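Long-range contacts in endo-1,4-beta-xylanase C (Paenibacillus barcinonensis, PDB 4XUQ), which hydrolyses internal beta-1,4 linkages of xylan as a whole enzyme, this chain being a family 22 carbohydrate-binding module, which binds xylose units here and probably xylan: residues Gly95-Glu100 with Ser140-Tyr145; Met112-Thr117 with Lys124-Asp129; Ala82-Gly87 with Thr116-Gly121. All blocks are in the same frame, centred on the assembly; numbering follows the deposited sequence.

Contact 1 of 3, residues Gly95-Glu100 with Ser140-Tyr145. With XYP (beta-D-xylopyranose), chain D.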
ATOM      1  N   GLY A  95       0.628  -2.458   5.771  1.00 12.34           N
ATOM      2  CA  GLY A  95       1.133  -2.731   4.438  1.00 12.78           C
ATOM      3  C   GLY A  95       0.778  -4.179   4.147  1.00 12.50           C
ATOM      4  O   GLY A  95       1.057  -5.050   4.992  1.00 12.81           O
ATOM      5  N   SER A  96       0.172  -4.411   2.995  1.00 12.44           N
ATOM      6  CA  SER A  96      -0.343  -5.736   2.626  1.00 12.51           C
ATOM      7  C   SER A  96       0.037  -6.123   1.197  1.00 12.43           C
ATOM      8  O   SER A  96       0.429  -5.265   0.407  1.00 10.43           O
ATOM      9  CB  SER A  96      -1.861  -5.757   2.758  1.00 12.80           C
ATOM     10  OG  SER A  96      -2.209  -5.581   4.133  1.00 13.43           O
ATOM     11  N   LEU A  97      -0.076  -7.418   0.932  1.00 10.77           N
ATOM     12  CA  LEU A  97       0.159  -7.999  -0.386  1.00 11.45           C
ATOM     13  C   LEU A  97      -1.104  -8.653  -0.898  1.00 11.20           C
ATOM     14  O   LEU A  97      -1.793  -9.332  -0.109  1.00 12.27           O
ATOM     15  CB  LEU A  97       1.244  -9.041  -0.295  1.00 11.95           C
ATOM     16  CG  LEU A  97       2.579  -8.667   0.296  1.00 12.39           C
ATOM     17  CD1 LEU A  97       3.457  -9.882   0.333  1.00 14.26           C
ATOM     18  CD2 LEU A  97       3.202  -7.557  -0.479  1.00 14.13           C
ATOM     19  N   GLU A  98      -1.424  -8.425  -2.170  1.00 10.81           N
ATOM     20  CA  GLU A  98      -2.483  -9.120  -2.878  1.00  9.95           C
ATOM     21  C   GLU A  98      -1.819 -10.038  -3.871  1.00 11.13           C
ATOM     22  O   GLU A  98      -0.981  -9.600  -4.695  1.00 10.87           O
ATOM     23  CB  GLU A  98      -3.391  -8.130  -3.561  1.00 11.11           C
ATOM     24  CG  GLU A  98      -4.529  -8.717  -4.374  1.00 10.28           C
ATOM     25  CD  GLU A  98      -5.359  -7.662  -5.045  1.00 11.88           C
ATOM     26  OE1 GLU A  98      -6.032  -6.904  -4.346  1.00 13.05           O
ATOM     27  OE2 GLU A  98      -5.260  -7.497  -6.300  1.00 12.49           O
ATOM     28  N   LYS A  99      -2.119 -11.301  -3.779  1.00 10.51           N
ATOM     29  CA  LYS A  99      -1.508 -12.318  -4.591  1.00 10.59           C
ATOM     30  C   LYS A  99      -2.504 -13.041  -5.466  1.00 10.89           C
ATOM     31  O   LYS A  99      -3.605 -13.412  -5.038  1.00 12.02           O
ATOM     32  CB  LYS A  99      -0.772 -13.344  -3.736  1.00 11.93           C
ATOM     33  CG  LYS A  99       0.387 -12.715  -2.990  1.00 14.29           C
ATOM     34  CD  LYS A  99       1.241 -13.729  -2.206  1.00 17.01           C
ATOM     35  CE  LYS A  99       0.745 -13.839  -0.793  1.00 19.50           C
ATOM     36  NZ  LYS A  99       1.739 -14.605   0.052  1.00 21.24           N
ATOM     37  N   GLU A 100      -2.087 -13.291  -6.689  1.00 11.64           N
ATOM     38  CA  GLU A 100      -2.878 -14.014  -7.689  1.00 11.33           C
ATOM     39  C   GLU A 100      -2.052 -15.172  -8.169  1.00 11.38           C
ATOM     40  O   GLU A 100      -0.836 -15.040  -8.400  1.00  9.58           O
ATOM     41  CB  GLU A 100      -3.206 -13.071  -8.816  1.00 13.82           C
ATOM     42  CG  GLU A 100      -3.952 -13.677 -10.000  1.00 14.69           C
ATOM     43  CD  GLU A 100      -3.807 -12.804 -11.237  1.00 19.97           C
ATOM     44  OE1 GLU A 100      -4.616 -11.842 -11.276  1.00 21.99           O
ATOM     45  OE2 GLU A 100      -2.882 -13.036 -12.103  1.00 19.19           O
ATOM     46  N   SER A 140       1.123 -15.353 -10.261  1.00 11.72           N
ATOM     47  CA  SER A 140       0.980 -14.545 -11.484  1.00 12.45           C
ATOM     48  C   SER A 140       0.760 -13.046 -11.201  1.00 11.91           C
ATOM     49  O   SER A 140       0.832 -12.235 -12.068  1.00 12.12           O
ATOM     50  CB  SER A 140      -0.158 -15.101 -12.351  1.00 12.74           C
ATOM     51  OG  SER A 140      -1.353 -15.236 -11.593  1.00 12.84           O
ATOM     52  N   GLY A 141       0.477 -12.694  -9.953  1.00 12.32           N
ATOM     53  CA  GLY A 141       0.409 -11.299  -9.506  1.00 11.83           C
ATOM     54  C   GLY A 141       0.843 -11.194  -8.078  1.00 11.79           C
ATOM     55  O   GLY A 141       0.547 -12.082  -7.252  1.00 13.17           O
ATOM     56  N   LEU A 142       1.485 -10.086  -7.747  1.00 11.57           N
ATOM     57  CA  LEU A 142       1.868  -9.782  -6.376  1.00 12.43           C
ATOM     58  C   LEU A 142       1.851  -8.290  -6.264  1.00 12.19           C
ATOM     59  O   LEU A 142       2.717  -7.615  -6.862  1.00 12.12           O
ATOM     60  CB  LEU A 142       3.266 -10.319  -6.039  1.00 13.47           C
ATOM     61  CG  LEU A 142       3.755 -10.093  -4.621  1.00 16.82           C
ATOM     62  CD1 LEU A 142       2.887 -10.818  -3.651  1.00 18.21           C
ATOM     63  CD2 LEU A 142       5.160 -10.590  -4.411  1.00 20.43           C
ATOM     64  N   ARG A 143       0.881  -7.763  -5.526  1.00 10.78           N
ATOM     65  CA  ARG A 143       0.680  -6.299  -5.472  1.00 10.92           C
ATOM     66  C   ARG A 143       0.827  -5.844  -4.060  1.00 10.78           C
ATOM     67  O   ARG A 143       0.305  -6.475  -3.139  1.00 10.89           O
ATOM     68  CB  ARG A 143      -0.686  -5.921  -6.031  1.00 11.24           C
ATOM     69  CG  ARG A 143      -0.937  -6.494  -7.430  1.00 11.41           C
ATOM     70  CD  ARG A 143      -2.021  -7.507  -7.463  1.00 12.74           C
ATOM     71  NE  ARG A 143      -2.088  -8.192  -8.723  1.00 13.37           N
ATOM     72  CZ  ARG A 143      -3.126  -8.878  -9.158  1.00 15.00           C
ATOM     73  NH1 ARG A 143      -4.208  -9.071  -8.398  1.00 16.27           N
ATOM     74  NH2 ARG A 143      -3.040  -9.507 -10.329  1.00 16.73           N
ATOM     75  N   MET A 144       1.554  -4.779  -3.868  1.00 10.98           N
ATOM     76  CA  MET A 144       1.619  -4.179  -2.585  1.00 12.03           C
ATOM     77  C   MET A 144       0.555  -3.119  -2.449  1.00 11.20           C
ATOM     78  O   MET A 144       0.228  -2.411  -3.389  1.00 10.33           O
ATOM     79  CB  MET A 144       2.973  -3.577  -2.285  1.00 15.10           C
ATOM     80  CG  MET A 144       3.418  -2.449  -3.163  1.00 18.05           C
ATOM     81  SD  MET A 144       5.025  -1.812  -2.630  1.00 25.59           S
ATOM     82  CE  MET A 144       4.628  -1.272  -0.934  1.00 20.86           C
ATOM     83  N   TYR A 145       0.008  -2.991  -1.243  1.00 10.71           N
ATOM     84  CA  TYR A 145      -0.977  -1.950  -0.970  1.00 10.10           C
ATOM     85  C   TYR A 145      -0.976  -1.542   0.503  1.00  9.89           C
ATOM     86  O   TYR A 145      -0.397  -2.245   1.348  1.00  8.91           O
ATOM     87  CB  TYR A 145      -2.387  -2.359  -1.429  1.00 10.39           C
ATOM     88  CG  TYR A 145      -3.053  -3.499  -0.686  1.00 10.11           C
ATOM     89  CD1 TYR A 145      -2.785  -4.824  -1.052  1.00 10.06           C
ATOM     90  CD2 TYR A 145      -4.037  -3.275   0.262  1.00  9.90           C
ATOM     91  CE1 TYR A 145      -3.401  -5.886  -0.421  1.00 10.35           C
ATOM     92  CE2 TYR A 145      -4.714  -4.312   0.865  1.00  9.11           C
ATOM     93  CZ  TYR A 145      -4.410  -5.622   0.525  1.00 10.25           C
ATOM     94  OH  TYR A 145      -4.987  -6.704   1.132  1.00 10.30           O
TER
HETATM   95  C1  XYP D   2      -8.859  -8.068   2.071  1.00 17.39           C
HETATM   96  C2  XYP D   2      -8.107  -7.137   3.061  1.00 16.56           C
HETATM   97  C3  XYP D   2      -7.017  -7.929   3.725  1.00 17.00           C
HETATM   98  C4  XYP D   2      -7.614  -9.216   4.332  1.00 18.63           C
HETATM   99  C5  XYP D   2      -8.462 -10.034   3.349  1.00 15.57           C
HETATM  100  O2  XYP D   2      -7.573  -6.047   2.320  1.00 17.10           O
HETATM  101  O3  XYP D   2      -6.399  -7.148   4.763  1.00 16.34           O
HETATM  102  O4  XYP D   2      -6.443  -9.943   4.746  1.00 20.22           O
HETATM  103  O5  XYP D   2      -9.462  -9.207   2.821  1.00 19.87           O
HETATM  104  O   HOH W   1      -6.302 -10.318 -10.186  1.00 23.07           O

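Contact 2 of 3, residues Met112-Thr117 with Lys124-Asp129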
ATOM      1  N   MET A 112      -1.022  -9.383   5.367  1.00 17.00           N
ATOM      2  CA  MET A 112      -0.432  -8.174   5.933  1.00 21.44           C
ATOM      3  C   MET A 112       1.051  -8.419   6.148  1.00 19.76           C
ATOM      4  O   MET A 112       1.427  -9.422   6.695  1.00 22.14           O
ATOM      5  CB  MET A 112      -1.062  -7.857   7.259  1.00 24.06           C
ATOM      6  CG  MET A 112      -0.677  -6.485   7.808  1.00 29.68           C
ATOM      7  SD  MET A 112      -0.999  -6.441   9.583  1.00 44.39           S
ATOM      8  CE  MET A 112      -2.771  -6.887   9.599  1.00 40.41           C
ATOM      9  N   PHE A 113       1.894  -7.555   5.662  1.00 16.65           N
ATOM     10  CA  PHE A 113       3.326  -7.746   5.889  1.00 17.27           C
ATOM     11  C   PHE A 113       3.865  -6.844   6.982  1.00 17.12           C
ATOM     12  O   PHE A 113       4.876  -7.149   7.600  1.00 17.10           O
ATOM     13  CB  PHE A 113       4.172  -7.633   4.592  1.00 17.22           C
ATOM     14  CG  PHE A 113       4.181  -6.264   3.950  1.00 15.57           C
ATOM     15  CD1 PHE A 113       5.017  -5.258   4.424  1.00 15.30           C
ATOM     16  CD2 PHE A 113       3.381  -6.001   2.851  1.00 15.41           C
ATOM     17  CE1 PHE A 113       5.049  -3.999   3.816  1.00 17.04           C
ATOM     18  CE2 PHE A 113       3.390  -4.753   2.225  1.00 16.02           C
ATOM     19  CZ  PHE A 113       4.237  -3.751   2.702  1.00 16.57           C
ATOM     20  N   ALA A 114       3.170  -5.738   7.256  1.00 16.56           N
ATOM     21  CA  ALA A 114       3.588  -4.846   8.332  1.00 16.96           C
ATOM     22  C   ALA A 114       2.450  -3.909   8.727  1.00 17.57           C
ATOM     23  O   ALA A 114       1.429  -3.803   8.076  1.00 13.97           O
ATOM     24  CB  ALA A 114       4.768  -4.023   7.905  1.00 18.25           C
ATOM     25  N   SER A 115       2.669  -3.265   9.853  1.00 18.27           N
ATOM     26  CA  SER A 115       1.671  -2.479  10.528  1.00 21.73           C
ATOM     27  C   SER A 115       2.406  -1.523  11.460  1.00 25.17           C
ATOM     28  O   SER A 115       3.337  -1.935  12.175  1.00 26.38           O
ATOM     29  CB  SER A 115       0.832  -3.432  11.376  1.00 25.08           C
ATOM     30  OG  SER A 115      -0.207  -2.786  12.027  1.00 33.21           O
ATOM     31  N   THR A 116       1.973  -0.275  11.489  1.00 23.86           N
ATOM     32  CA  THR A 116       2.411   0.662  12.502  1.00 23.93           C
ATOM     33  C   THR A 116       1.232   1.541  12.915  1.00 23.82           C
ATOM     34  O   THR A 116       0.256   1.714  12.179  1.00 18.17           O
ATOM     35  CB  THR A 116       3.611   1.561  12.080  1.00 28.04           C
ATOM     36  OG1 THR A 116       3.187   2.456  11.029  1.00 36.56           O
ATOM     37  CG2 THR A 116       4.762   0.757  11.557  1.00 30.39           C
ATOM     38  N   THR A 117       1.337   2.096  14.128  1.00 22.68           N
ATOM     39  CA  THR A 117       0.401   3.100  14.600  1.00 22.93           C
ATOM     40  C   THR A 117       0.960   4.461  14.285  1.00 22.03           C
ATOM     41  O   THR A 117       2.042   4.796  14.699  1.00 20.61           O
ATOM     42  CB  THR A 117       0.192   3.024  16.131  1.00 26.07           C
ATOM     43  OG1 THR A 117      -0.276   1.733  16.474  1.00 24.81           O
ATOM     44  CG2 THR A 117      -0.837   4.036  16.592  1.00 24.98           C
ATOM     45  N   LYS A 124       5.391   8.282   9.010  1.00 18.22           N
ATOM     46  CA  LYS A 124       6.025   7.169   9.659  1.00 19.52           C
ATOM     47  C   LYS A 124       6.273   6.045   8.664  1.00 19.06           C
ATOM     48  O   LYS A 124       5.488   5.856   7.746  1.00 15.41           O
ATOM     49  CB  LYS A 124       5.152   6.716  10.805  1.00 24.20           C
ATOM     50  CG  LYS A 124       5.929   5.979  11.894  1.00 29.14           C
ATOM     51  CD  LYS A 124       5.057   5.762  13.126  1.00 32.99           C
ATOM     52  CE  LYS A 124       5.615   4.647  13.992  1.00 36.49           C
ATOM     53  NZ  LYS A 124       4.740   4.382  15.186  1.00 40.41           N
ATOM     54  N   LYS A 125       7.341   5.284   8.897  1.00 17.62           N
ATOM     55  CA  LYS A 125       7.750   4.235   7.966  1.00 18.73           C
ATOM     56  C   LYS A 125       7.092   2.896   8.319  1.00 19.21           C
ATOM     57  O   LYS A 125       7.007   2.509   9.466  1.00 18.52           O
ATOM     58  CB  LYS A 125       9.239   4.122   7.982  1.00 21.07           C
ATOM     59  CG  LYS A 125       9.798   3.232   6.885  1.00 23.48           C
ATOM     60  CD  LYS A 125      11.279   3.032   7.213  1.00 26.57           C
ATOM     61  CE  LYS A 125      12.084   2.794   5.978  1.00 29.46           C
ATOM     62  NZ  LYS A 125      13.522   2.674   6.368  1.00 29.49           N
ATOM     63  N   ILE A 126       6.602   2.203   7.295  1.00 16.38           N
ATOM     64  CA  ILE A 126       6.055   0.854   7.443  1.00 17.98           C
ATOM     65  C   ILE A 126       7.029  -0.021   6.633  1.00 16.94           C
ATOM     66  O   ILE A 126       7.280   0.285   5.467  1.00 16.56           O
ATOM     67  CB  ILE A 126       4.634   0.801   6.851  1.00 18.35           C
ATOM     68  CG1 ILE A 126       3.772   1.714   7.735  1.00 21.79           C
ATOM     69  CG2 ILE A 126       4.095  -0.625   6.790  1.00 20.11           C
ATOM     70  CD1 ILE A 126       2.819   2.582   7.003  1.00 23.72           C
ATOM     71  N   GLU A 127       7.555  -1.082   7.208  1.00 16.34           N
ATOM     72  CA  GLU A 127       8.527  -1.880   6.478  1.00 15.69           C
ATOM     73  C   GLU A 127       8.590  -3.325   6.959  1.00 17.30           C
ATOM     74  O   GLU A 127       8.274  -3.614   8.081  1.00 13.97           O
ATOM     75  CB  GLU A 127       9.929  -1.242   6.571  1.00 17.56           C
ATOM     76  CG  GLU A 127      10.598  -1.336   7.924  1.00 20.56           C
ATOM     77  CD  GLU A 127      11.999  -0.695   7.979  1.00 24.42           C
ATOM     78  OE1 GLU A 127      12.787  -0.822   6.984  1.00 22.74           O
ATOM     79  OE2 GLU A 127      12.309  -0.095   9.042  1.00 26.51           O
ATOM     80  N   ALA A 128       9.045  -4.209   6.064  1.00 14.38           N
ATOM     81  CA  ALA A 128       9.285  -5.625   6.408  1.00 15.00           C
ATOM     82  C   ALA A 128       9.986  -6.322   5.267  1.00 14.80           C
ATOM     83  O   ALA A 128       9.944  -5.858   4.112  1.00 15.04           O
ATOM     84  CB  ALA A 128       7.972  -6.375   6.677  1.00 15.50           C
ATOM     85  N   ASP A 129      10.597  -7.455   5.573  1.00 12.80           N
ATOM     86  CA  ASP A 129      11.023  -8.401   4.555  1.00 13.94           C
ATOM     87  C   ASP A 129       9.796  -9.164   4.056  1.00 13.92           C
ATOM     88  O   ASP A 129       8.930  -9.497   4.842  1.00 14.00           O
ATOM     89  CB  ASP A 129      12.008  -9.405   5.107  1.00 15.15           C
ATOM     90  CG  ASP A 129      13.411  -8.896   5.130  1.00 17.06           C
ATOM     91  OD1 ASP A 129      13.695  -7.709   4.790  1.00 17.07           O
ATOM     92  OD2 ASP A 129      14.300  -9.726   5.471  1.00 19.38           O
TER

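Contact 3 of 3, residues Ala82-Gly87 with Thr116-Gly121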
ATOM      1  N   ALA A  82       3.944   6.703   5.430  1.00 13.95           N
ATOM      2  CA  ALA A  82       2.533   6.999   5.419  1.00 12.57           C
ATOM      3  C   ALA A  82       2.244   8.133   6.410  1.00 13.42           C
ATOM      4  O   ALA A  82       2.983   8.315   7.349  1.00 14.12           O
ATOM      5  CB  ALA A  82       1.740   5.776   5.806  1.00 13.10           C
ATOM      6  N   MET A  83       1.144   8.832   6.159  1.00 14.15           N
ATOM      7  CA  MET A  83       0.677   9.937   6.997  1.00 15.14           C
ATOM      8  C   MET A  83      -0.814  10.137   6.763  1.00 15.14           C
ATOM      9  O   MET A  83      -1.336   9.908   5.658  1.00 13.56           O
ATOM     10  CB  MET A  83       1.455  11.215   6.715  1.00 15.65           C
ATOM     11  CG  MET A  83       1.143  12.396   7.647  1.00 15.75           C
ATOM     12  SD  MET A  83      -0.190  13.452   7.053  1.00 18.15           S
ATOM     13  CE  MET A  83       0.659  14.259   5.694  1.00 16.93           C
ATOM     14  N   TYR A  84      -1.518  10.473   7.841  1.00 15.68           N
ATOM     15  CA  TYR A  84      -2.889  10.963   7.730  1.00 17.80           C
ATOM     16  C   TYR A  84      -3.014  12.206   8.578  1.00 19.15           C
ATOM     17  O   TYR A  84      -2.316  12.359   9.554  1.00 20.06           O
ATOM     18  CB  TYR A  84      -3.931   9.890   8.144  1.00 17.97           C
ATOM     19  CG  TYR A  84      -4.033   9.725   9.627  1.00 18.30           C
ATOM     20  CD1 TYR A  84      -3.047   9.094  10.356  1.00 19.07           C
ATOM     21  CD2 TYR A  84      -5.115  10.281  10.344  1.00 19.70           C
ATOM     22  CE1 TYR A  84      -3.119   9.011  11.753  1.00 18.88           C
ATOM     23  CE2 TYR A  84      -5.205  10.154  11.723  1.00 18.79           C
ATOM     24  CZ  TYR A  84      -4.223   9.545  12.430  1.00 20.19           C
ATOM     25  OH  TYR A  84      -4.287   9.436  13.791  1.00 19.11           O
ATOM     26  N   ASP A  85      -3.943  13.066   8.212  1.00 24.77           N
ATOM     27  CA  ASP A  85      -4.076  14.373   8.917  1.00 27.77           C
ATOM     28  C   ASP A  85      -5.524  14.798   9.184  1.00 31.58           C
ATOM     29  O   ASP A  85      -5.787  15.993   9.311  1.00 34.89           O
ATOM     30  CB  ASP A  85      -3.294  15.503   8.213  1.00 27.56           C
ATOM     31  CG  ASP A  85      -3.768  15.806   6.771  1.00 30.54           C
ATOM     32  OD1 ASP A  85      -4.884  15.414   6.381  1.00 28.88           O
ATOM     33  OD2 ASP A  85      -2.981  16.450   5.989  1.00 31.27           O
ATOM     34  N   GLU A  86      -6.429  13.838   9.315  1.00 32.30           N
ATOM     35  CA  GLU A  86      -7.777  14.135   9.808  1.00 34.95           C
ATOM     36  C   GLU A  86      -8.369  12.939  10.548  1.00 32.26           C
ATOM     37  O   GLU A  86      -7.978  11.819  10.342  1.00 30.17           O
ATOM     38  CB  GLU A  86      -8.661  14.637   8.660  1.00 39.04           C
ATOM     39  CG  GLU A  86      -9.209  13.559   7.743  1.00 41.19           C
ATOM     40  CD  GLU A  86      -9.998  14.127   6.566  1.00 44.73           C
ATOM     41  OE1 GLU A  86      -9.495  15.058   5.902  1.00 48.29           O
ATOM     42  OE2 GLU A  86     -11.110  13.619   6.281  1.00 44.87           O
ATOM     43  N   GLY A  87      -9.292  13.215  11.439  1.00 31.72           N
ATOM     44  CA  GLY A  87      -9.995  12.172  12.220  1.00 34.28           C
ATOM     45  C   GLY A  87      -9.306  11.892  13.575  1.00 32.87           C
ATOM     46  O   GLY A  87      -8.962  12.829  14.297  1.00 29.83           O
ATOM     47  N   THR A 116       1.973  -0.275  11.489  1.00 23.86           N
ATOM     48  CA  THR A 116       2.411   0.662  12.502  1.00 23.93           C
ATOM     49  C   THR A 116       1.232   1.541  12.915  1.00 23.82           C
ATOM     50  O   THR A 116       0.256   1.714  12.179  1.00 18.17           O
ATOM     51  CB  THR A 116       3.611   1.561  12.080  1.00 28.04           C
ATOM     52  OG1 THR A 116       3.187   2.456  11.029  1.00 36.56           O
ATOM     53  CG2 THR A 116       4.762   0.757  11.557  1.00 30.39           C
ATOM     54  N   THR A 117       1.337   2.096  14.128  1.00 22.68           N
ATOM     55  CA  THR A 117       0.401   3.100  14.600  1.00 22.93           C
ATOM     56  C   THR A 117       0.960   4.461  14.285  1.00 22.03           C
ATOM     57  O   THR A 117       2.042   4.796  14.699  1.00 20.61           O
ATOM     58  CB  THR A 117       0.192   3.024  16.131  1.00 26.07           C
ATOM     59  OG1 THR A 117      -0.276   1.733  16.474  1.00 24.81           O
ATOM     60  CG2 THR A 117      -0.837   4.036  16.592  1.00 24.98           C
ATOM     61  N   LEU A 118       0.191   5.225  13.545  1.00 23.71           N
ATOM     62  CA  LEU A 118       0.559   6.593  13.221  1.00 24.86           C
ATOM     63  C   LEU A 118      -0.162   7.590  14.120  1.00 23.04           C
ATOM     64  O   LEU A 118      -1.309   7.374  14.533  1.00 23.25           O
ATOM     65  CB  LEU A 118       0.180   6.942  11.794  1.00 24.89           C
ATOM     66  CG  LEU A 118       1.103   6.375  10.709  1.00 27.73           C
ATOM     67  CD1 LEU A 118       0.942   4.894  10.667  1.00 31.45           C
ATOM     68  CD2 LEU A 118       0.649   6.941   9.403  1.00 30.38           C
ATOM     69  N   ASN A 119       0.521   8.691  14.342  1.00 23.72           N
ATOM     70  CA  ASN A 119      -0.052   9.862  14.998  1.00 26.52           C
ATOM     71  C   ASN A 119      -0.517  10.826  13.957  1.00 25.15           C
ATOM     72  O   ASN A 119       0.198  11.109  12.996  1.00 24.76           O
ATOM     73  CB  ASN A 119       0.981  10.577  15.879  1.00 27.79           C
ATOM     74  CG  ASN A 119       1.576   9.664  16.930  1.00 31.58           C
ATOM     75  OD1 ASN A 119       2.803   9.474  17.009  1.00 37.75           O
ATOM     76  ND2 ASN A 119       0.743   9.089  17.727  1.00 32.66           N
ATOM     77  N   LYS A 120      -1.711  11.348  14.140  1.00 27.15           N
ATOM     78  CA  LYS A 120      -2.252  12.385  13.204  1.00 27.79           C
ATOM     79  C   LYS A 120      -1.211  13.460  12.829  1.00 26.15           C
ATOM     80  O   LYS A 120      -0.511  13.975  13.683  1.00 26.32           O
ATOM     81  CB  LYS A 120      -3.509  13.036  13.774  1.00 29.93           C
ATOM     82  CG  LYS A 120      -4.137  13.993  12.775  1.00 33.88           C
ATOM     83  CD  LYS A 120      -5.630  14.140  12.976  1.00 36.49           C
ATOM     84  CE  LYS A 120      -5.912  14.872  14.261  1.00 38.27           C
ATOM     85  NZ  LYS A 120      -7.362  15.233  14.256  1.00 45.89           N
ATOM     86  N   GLY A 121      -1.021  13.642  11.533  1.00 25.00           N
ATOM     87  CA  GLY A 121      -0.053  14.588  10.991  1.00 24.73           C
ATOM     88  C   GLY A 121       1.409  14.196  10.874  1.00 23.68           C
ATOM     89  O   GLY A 121       2.164  14.908  10.279  1.00 21.52           O
TER
HETATM   90  O   HOH W   2      -0.064  10.350  10.244  1.00 21.08           O

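Contact 1 of 3, residues Gly95-Glu100 with Ser140-Tyr145
The sugar-binding face of this beta-sandwich module is built here by two antiparallel strands, Gly95-Glu100 and Ser140-Tyr145. Ser96, Glu98 and Glu100 form hydrogen-bonded pairs with Tyr145, Arg143 and Gly141. The side chains of Ser96, Glu98, Glu100, Arg143 and Tyr145 lie on the sugar side. On the other side Leu97 and Lys99 face Met144 and Leu142, and Leu97 CD1 meets Leu142 CD1 at 4.1 Å. Arg143 CG lies anti to the carbonyl carbon (chi1 -53°) and the chain bends at chi2, which brings the guanidinium to both glutamates. Arg143 NH1 donates to the anti lone pair of Glu98 OE2 at 2.8 Å, and NH2 makes a weak bond to Glu100 OE1 at 3.0 Å. Both carboxylates meet the guanidinium edge, their planes turned 81° and 90° from it. Glu98 OE1 with Arg31 and Arg143 NE with Glu65 extend this salt-bridge network. A leucine in place of Arg143 would probably leave Glu98 OE2, Glu100 OE1 and Glu65 OE1 without their shared cation, though Arg31 would still hold Glu98 and Ser140 Glu100. At the bulge, Ser140 N and Gly141 N both donate to Glu100 O from the same face of its plane. Ser140 OG donates to Glu100 OE2. Ser96 CB sits over one face of the Tyr145 ring, 3.6 Å from the centroid. Tyr145 OH donates to xylose O2 at 2.9 Å.

Contact 2 of 3, residues Met112-Thr117 with Lys124-Asp129
Lys124 starts the contact by reaching across to the strand Met112-Thr117. Its CG stands anti to the backbone N (chi1 -156°) and the chain beyond is extended, which carries NZ to Thr117 O for a 2.8 Å hydrogen bond. The donor is tilted 19° from the carbonyl plane. On the way CE passes Thr116 CB. The CB of Lys125 points away from the other strand, but its carbonyl O lies against the Thr116 methyl, 3.5 Å from CG2. Ile126 is buried and uses both branches. Ile126 CG1 lies 3.4 Å from Thr116 OG1, and CG2 packs on Ala114 CB at 3.6 Å. Thr116 OG1 is thus buried against carbon and has no polar partner in the model. Behind Ile126 are Phe80 and Ala82 of strand 75-83. The CB of Glu127 points away; OE1 is hydrogen-bonded to His77, while its backbone O touches Ala114 CB at 3.5 Å. Ala128 CB comes up against Phe113 O at 3.3 Å and meets the edge of the Phe113 ring at CD1, 3.9 Å away. Phe113 and Ala114 both face Gly95 in a classic beta bulge. Both point CB toward the other strand, Phe113 to Ala128 and Ala114 to Ile126-Ala128. No backbone hydrogen bond joins the two strands, which belong to different sheets. Alanine, threonine, isoleucine and the Phe113 ring pack sheet on sheet at this edge of the beta-sandwich.

Contact 3 of 3, residues Ala82-Gly87 with Thr116-Gly121
Two direct hydrogen bonds join Ala82-Gly87 to Thr116-Gly121, and both end on backbone carbonyls. Gly121 N donates to Tyr84 O at 2.7 Å, nearly straight at 168° and in the carbonyl plane. Lys120 NZ donates to Gly87 O at 2.9 Å. With CG anti to the backbone N (chi1 -175°) and a bend at chi3, the Lys120 chain lies along Asp85 and Glu86 and sets NZ at Gly87 O. A water accepts from Tyr84 N and probably donates to Asn119 O.

The aromatic contacts centre on Tyr84. Lys120 CA sits over one face of the ring as a CH-pi contact, 4.0 Å from the centroid and 28° off the normal. The Lys120 chain lies roughly perpendicular to the Tyr84 side chain. At the ring edge, in its plane, lies Leu118 O. Tyr84 OH is hydrogen-bonded to Pro88 O, which fixes the far end of the ring.

The apolar contacts belong to Leu118. Its CB meets Tyr84 CE1 at 3.9 Å, the two side chains running antiparallel alongside one another. Leu118 CD2 reaches Ala82 CB at 3.9 Å.

Two side chains also touch backbone atoms. Leu118 CD2 lies 3.4 Å from Ala82 O, and Met83 CG rests on Gly121 C at 3.7 Å.

The chemistry is mixed by depth. Leu118, Ala82 and the Tyr84 ring make the buried part, while Met83 CG meets Gly121 in the turn. The outer part relies on carbonyls gripped by a backbone N-H and a lysine. The turn after strand 109-119 is thereby tied to the segment that follows strand 75-83.

In the fold
The contact centres form a bent chain, contact 2 touching both contact 1 and contact 3; contacts 1 and 3 do not touch. The centre of contact 2 is about 15 Å from that of contact 1 and 14 Å from that of contact 3; contacts 1 and 3 are about 23 Å apart by centres, on opposite sides of the chain's centre. Contact 1 lies within the four-stranded sheet that touches xylose. Contact 2 joins that sheet to the six-stranded one through strands 109-119 and 124-131. Contact 3 does the same through 75-83 and 109-119, sharing Thr116 and Thr117 with contact 2. In sequence, contact 2 is nested inside the loop closed by contact 1, whereas contacts 1 and 3 interleave. The sugar-binding sheet is thus tied to its partner sheet.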